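Local atomic coordinates of uncharacterized protein yqbN (Bacillus subtilis, PDB entry 3KLU), a protein that is of unknown function but belongs to the XkdN-like family of phage tail assembly chaperones, and so probably acts as a chaperone in phage tail assembly. Residues G39-T51 with A86-K98. Residues are numbered along the deposited sequence; the frame is centred on the assembly and turned at random.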
loop_
_atom_site.group_PDB
_atom_site.type_symbol
_atom_site.label_atom_id
_atom_site.label_comp_id
_atom_site.label_asym_id
_atom_site.label_seq_id
_atom_site.Cartn_x
_atom_site.Cartn_y
_atom_site.Cartn_z
ATOM N N GLY A 39 15.890 -17.033 9.024
ATOM C CA GLY A 39 14.678 -17.325 9.777
ATOM C C GLY A 39 13.896 -16.163 10.356
ATOM O O GLY A 39 12.918 -16.367 11.051
ATOM N N ASN A 40 14.325 -14.939 10.081
ATOM C CA ASN A 40 13.626 -13.760 10.571
ATOM C C ASN A 40 12.515 -13.281 9.647
ATOM O O ASN A 40 12.626 -13.360 8.415
ATOM C CB ASN A 40 14.621 -12.639 10.779
ATOM C CG ASN A 40 15.582 -12.945 11.886
ATOM O OD1 ASN A 40 16.750 -12.574 11.814
ATOM N ND2 ASN A 40 15.099 -13.626 12.932
ATOM N N VAL A 41 11.446 -12.790 10.262
ATOM C CA VAL A 41 10.307 -12.299 9.518
ATOM C C VAL A 41 10.731 -11.135 8.619
ATOM O O VAL A 41 11.557 -10.303 8.991
ATOM C CB VAL A 41 9.185 -11.800 10.445
ATOM C CG1 VAL A 41 8.018 -11.324 9.607
ATOM C CG2 VAL A 41 8.756 -12.898 11.387
ATOM N N VAL A 42 10.156 -11.104 7.426
ATOM C CA VAL A 42 10.430 -10.053 6.460
ATOM C C VAL A 42 9.222 -9.142 6.530
ATOM O O VAL A 42 8.165 -9.473 5.994
ATOM C CB VAL A 42 10.540 -10.652 5.070
ATOM C CG1 VAL A 42 10.735 -9.560 4.071
ATOM C CG2 VAL A 42 11.705 -11.691 5.033
ATOM N N PRO A 43 9.337 -7.998 7.225
ATOM C CA PRO A 43 8.178 -7.095 7.318
ATOM C C PRO A 43 7.851 -6.381 6.013
ATOM O O PRO A 43 8.710 -6.216 5.148
ATOM C CB PRO A 43 8.585 -6.108 8.415
ATOM C CG PRO A 43 10.071 -6.003 8.223
ATOM C CD PRO A 43 10.498 -7.431 7.951
ATOM N N PHE A 44 6.592 -5.991 5.870
ATOM C CA PHE A 44 6.184 -5.246 4.698
ATOM C C PHE A 44 6.571 -3.800 4.979
ATOM O O PHE A 44 6.554 -3.366 6.134
ATOM C CB PHE A 44 4.680 -5.292 4.548
ATOM C CG PHE A 44 4.188 -6.449 3.778
ATOM C CD1 PHE A 44 4.791 -7.680 3.892
ATOM C CD2 PHE A 44 3.077 -6.317 2.980
ATOM C CE1 PHE A 44 4.266 -8.798 3.201
ATOM C CE2 PHE A 44 2.537 -7.418 2.283
ATOM C CZ PHE A 44 3.134 -8.657 2.396
ATOM N N ILE A 45 6.918 -3.067 3.922
ATOM C CA ILE A 45 7.232 -1.656 4.032
ATOM C C ILE A 45 6.121 -0.881 3.332
ATOM O O ILE A 45 5.868 -1.066 2.108
ATOM C CB ILE A 45 8.530 -1.322 3.362
ATOM C CG1 ILE A 45 9.652 -2.070 4.048
ATOM C CG2 ILE A 45 8.795 0.192 3.459
ATOM C CD1 ILE A 45 10.998 -1.832 3.365
ATOM N N PHE A 46 5.450 -0.036 4.118
ATOM C CA PHE A 46 4.355 0.804 3.646
ATOM C C PHE A 46 4.822 2.254 3.603
ATOM O O PHE A 46 5.783 2.637 4.296
ATOM C CB PHE A 46 3.145 0.723 4.575
ATOM C CG PHE A 46 2.497 -0.661 4.646
ATOM C CD1 PHE A 46 3.070 -1.681 5.414
ATOM C CD2 PHE A 46 1.274 -0.901 4.024
ATOM C CE1 PHE A 46 2.416 -2.911 5.565
ATOM C CE2 PHE A 46 0.614 -2.127 4.167
ATOM C CZ PHE A 46 1.176 -3.128 4.933
ATOM N N LYS A 47 4.154 3.038 2.760
ATOM C CA LYS A 47 4.428 4.458 2.604
ATOM C C LYS A 47 3.229 5.053 1.903
ATOM O O LYS A 47 2.963 4.723 0.752
ATOM C CB LYS A 47 5.661 4.701 1.749
ATOM C CG LYS A 47 6.020 6.178 1.634
ATOM C CD LYS A 47 7.065 6.373 0.537
ATOM C CE LYS A 47 7.779 7.686 0.711
ATOM N NZ LYS A 47 6.728 8.721 0.754
ATOM N N ALA A 48 2.495 5.903 2.615
ATOM C CA ALA A 48 1.308 6.578 2.081
ATOM C C ALA A 48 1.506 7.168 0.673
ATOM O O ALA A 48 2.583 7.663 0.304
ATOM C CB ALA A 48 0.865 7.697 3.036
ATOM N N ILE A 49 0.458 7.089 -0.126
ATOM C CA ILE A 49 0.546 7.665 -1.451
ATOM C C ILE A 49 -0.040 9.082 -1.320
ATOM O O ILE A 49 -0.381 9.516 -0.224
ATOM C CB ILE A 49 -0.217 6.799 -2.470
ATOM C CG1 ILE A 49 -1.680 6.649 -2.045
ATOM C CG2 ILE A 49 0.438 5.427 -2.529
ATOM C CD1 ILE A 49 -2.580 6.068 -3.109
ATOM N N THR A 50 -0.164 9.797 -2.419
ATOM C CA THR A 50 -0.655 11.147 -2.335
ATOM C C THR A 50 -2.159 11.223 -2.413
ATOM O O THR A 50 -2.863 10.266 -2.828
ATOM C CB THR A 50 -0.066 11.980 -3.457
ATOM O OG1 THR A 50 -0.576 11.499 -4.702
ATOM C CG2 THR A 50 1.470 11.820 -3.475
ATOM N N THR A 51 -2.661 12.368 -1.995
ATOM C CA THR A 51 -4.082 12.615 -2.030
ATOM C C THR A 51 -4.511 12.677 -3.498
ATOM O O THR A 51 -5.531 12.111 -3.869
ATOM C CB THR A 51 -4.379 13.926 -1.279
ATOM O OG1 THR A 51 -3.971 13.776 0.099
ATOM C CG2 THR A 51 -5.863 14.290 -1.403
ATOM N N ALA A 86 -3.809 -0.114 -1.443
ATOM C CA ALA A 86 -2.897 -0.959 -0.676
ATOM C C ALA A 86 -1.697 -1.379 -1.524
ATOM O O ALA A 86 -0.539 -1.281 -1.075
ATOM C CB ALA A 86 -3.647 -2.219 -0.148
ATOM N N VAL A 87 -1.967 -1.852 -2.744
ATOM C CA VAL A 87 -0.881 -2.247 -3.628
ATOM C C VAL A 87 0.128 -1.095 -3.754
ATOM O O VAL A 87 1.309 -1.295 -3.566
ATOM C CB VAL A 87 -1.434 -2.647 -5.034
ATOM C CG1 VAL A 87 -0.287 -2.655 -6.107
ATOM C CG2 VAL A 87 -2.031 -4.060 -4.957
ATOM N N GLU A 88 -0.356 0.117 -4.029
ATOM C CA GLU A 88 0.531 1.276 -4.206
ATOM C C GLU A 88 1.134 1.857 -2.886
ATOM O O GLU A 88 2.225 2.444 -2.861
ATOM C CB GLU A 88 -0.217 2.325 -5.026
ATOM C CG GLU A 88 -0.416 1.842 -6.462
ATOM C CD GLU A 88 -1.217 2.818 -7.332
ATOM O OE1 GLU A 88 -1.246 4.038 -7.031
ATOM O OE2 GLU A 88 -1.811 2.371 -8.337
ATOM N N THR A 89 0.445 1.643 -1.781
ATOM C CA THR A 89 0.979 2.076 -0.499
ATOM C C THR A 89 2.056 1.077 -0.037
ATOM O O THR A 89 2.838 1.358 0.865
ATOM C CB THR A 89 -0.149 2.089 0.510
ATOM O OG1 THR A 89 -1.123 3.025 0.053
ATOM C CG2 THR A 89 0.332 2.418 1.910
ATOM N N THR A 90 2.096 -0.098 -0.657
ATOM C CA THR A 90 3.065 -1.097 -0.230
ATOM C C THR A 90 4.320 -1.080 -1.055
ATOM O O THR A 90 4.321 -1.548 -2.191
ATOM C CB THR A 90 2.437 -2.495 -0.256
ATOM O OG1 THR A 90 1.313 -2.511 0.629
ATOM C CG2 THR A 90 3.426 -3.546 0.204
ATOM N N VAL A 91 5.395 -0.584 -0.442
ATOM C CA VAL A 91 6.695 -0.444 -1.091
ATOM C C VAL A 91 7.425 -1.763 -1.331
ATOM O O VAL A 91 8.069 -1.953 -2.363
ATOM C CB VAL A 91 7.646 0.443 -0.230
ATOM C CG1 VAL A 91 8.798 0.900 -1.065
ATOM C CG2 VAL A 91 6.892 1.618 0.361
ATOM N N TYR A 92 7.373 -2.627 -0.315
ATOM C CA TYR A 92 8.012 -3.938 -0.347
ATOM C C TYR A 92 7.097 -4.851 0.446
ATOM O O TYR A 92 6.892 -4.657 1.662
ATOM C CB TYR A 92 9.392 -3.874 0.311
ATOM C CG TYR A 92 10.098 -5.211 0.424
ATOM C CD1 TYR A 92 10.500 -5.904 -0.724
ATOM C CD2 TYR A 92 10.407 -5.771 1.667
ATOM C CE1 TYR A 92 11.198 -7.105 -0.655
ATOM C CE2 TYR A 92 11.117 -6.980 1.740
ATOM C CZ TYR A 92 11.513 -7.627 0.563
ATOM O OH TYR A 92 12.301 -8.745 0.601
ATOM N N PRO A 93 6.538 -5.883 -0.222
ATOM C CA PRO A 93 6.772 -6.169 -1.639
ATOM C C PRO A 93 5.829 -5.367 -2.532
ATOM O O PRO A 93 4.705 -5.114 -2.148
ATOM C CB PRO A 93 6.492 -7.671 -1.707
ATOM C CG PRO A 93 5.240 -7.776 -0.856
ATOM C CD PRO A 93 5.528 -6.818 0.338
ATOM N N THR A 94 6.274 -4.940 -3.712
ATOM C CA THR A 94 5.351 -4.231 -4.576
ATOM C C THR A 94 4.785 -5.282 -5.514
ATOM O O THR A 94 5.503 -5.881 -6.317
ATOM C CB THR A 94 6.008 -3.100 -5.396
ATOM O OG1 THR A 94 5.119 -2.671 -6.451
ATOM C CG2 THR A 94 7.274 -3.558 -5.966
ATOM N N PHE A 95 3.478 -5.492 -5.402
ATOM C CA PHE A 95 2.776 -6.507 -6.191
ATOM C C PHE A 95 2.690 -6.288 -7.685
ATOM O O PHE A 95 2.187 -7.147 -8.432
ATOM C CB PHE A 95 1.392 -6.733 -5.587
ATOM C CG PHE A 95 1.459 -7.255 -4.196
ATOM C CD1 PHE A 95 2.248 -8.376 -3.915
ATOM C CD2 PHE A 95 0.736 -6.662 -3.174
ATOM C CE1 PHE A 95 2.319 -8.918 -2.623
ATOM C CE2 PHE A 95 0.784 -7.182 -1.854
ATOM C CZ PHE A 95 1.576 -8.313 -1.581
ATOM N N LYS A 96 3.214 -5.148 -8.116
ATOM C CA LYS A 96 3.239 -4.821 -9.525
ATOM C C LYS A 96 4.522 -5.358 -10.135
ATOM O O LYS A 96 4.649 -5.402 -11.344
ATOM C CB LYS A 96 3.208 -3.309 -9.714
ATOM C CG LYS A 96 1.942 -2.684 -9.263
ATOM C CD LYS A 96 1.904 -1.283 -9.732
ATOM C CE LYS A 96 0.632 -0.617 -9.257
ATOM N NZ LYS A 96 0.502 0.717 -9.888
ATOM N N ALA A 97 5.462 -5.766 -9.297
ATOM C CA ALA A 97 6.745 -6.267 -9.788
ATOM C C ALA A 97 6.538 -7.368 -10.788
ATOM O O ALA A 97 5.756 -8.302 -10.556
ATOM C CB ALA A 97 7.599 -6.785 -8.644
ATOM N N LYS A 98 7.246 -7.254 -11.902
ATOM C CA LYS A 98 7.179 -8.252 -12.953
ATOM C C LYS A 98 7.479 -9.626 -12.398
ATOM O O LYS A 98 6.842 -10.602 -12.771
ATOM C CB LYS A 98 8.201 -7.962 -14.052
ATOM C CG LYS A 98 8.124 -8.959 -15.194
ATOM C CD LYS A 98 6.686 -9.069 -15.672
ATOM C CE LYS A 98 6.549 -9.758 -17.026
ATOM N NZ LYS A 98 5.100 -9.976 -17.375
HETATM O O HOH W 1 3.792 3.934 -1.381
#
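Strands 44-46 and 90-92 run antiparallel but strongly skewed, the axes of these short strands 4.6 Å apart at closest approach, and a classic beta bulge places both Val91 and Tyr92 opposite Ile45. Ile45 N donates to Tyr92 O (2.8 Å), while Ile45 O accepts two bonds: the one from Tyr92 N lies on a lone pair, and the one from Val91 N, short at 2.6 Å but bent to 132° at the hydrogen, comes almost head-on to the carbonyl. Lys47 N then reaches Thr89 O at the end of helix 78-89 (2.9 Å). Pro93, just past the strand and after a cis peptide bond, lays CD over the centre of the Phe44 ring, 3.4 Å from the centroid and 3° off the normal, a CH-pi contact. Phe46 shares one face of the sheet with Thr90 and meets Thr89 CG2 at its ring edge; Trp126 of helix 120-133 packs against both phenylalanine rings. On the other face, Ile45 sets CD1 against Tyr92 CB. Tyr92 CG, anti to its own N (chi1 176°), carries the ring past the start of strand 44-46, where CE2 touches Val42 CG1 (3.5 Å), the two side chains crossing at about a right angle. Thr90 OG1 bonds Ala86 O and Trp126 NE1, which satisfies this hydroxyl beside the Phe46 ring. The bulge thus leaves Ile45 O gripped by two N-H groups, while aromatic packing joins the sheet to the helical core.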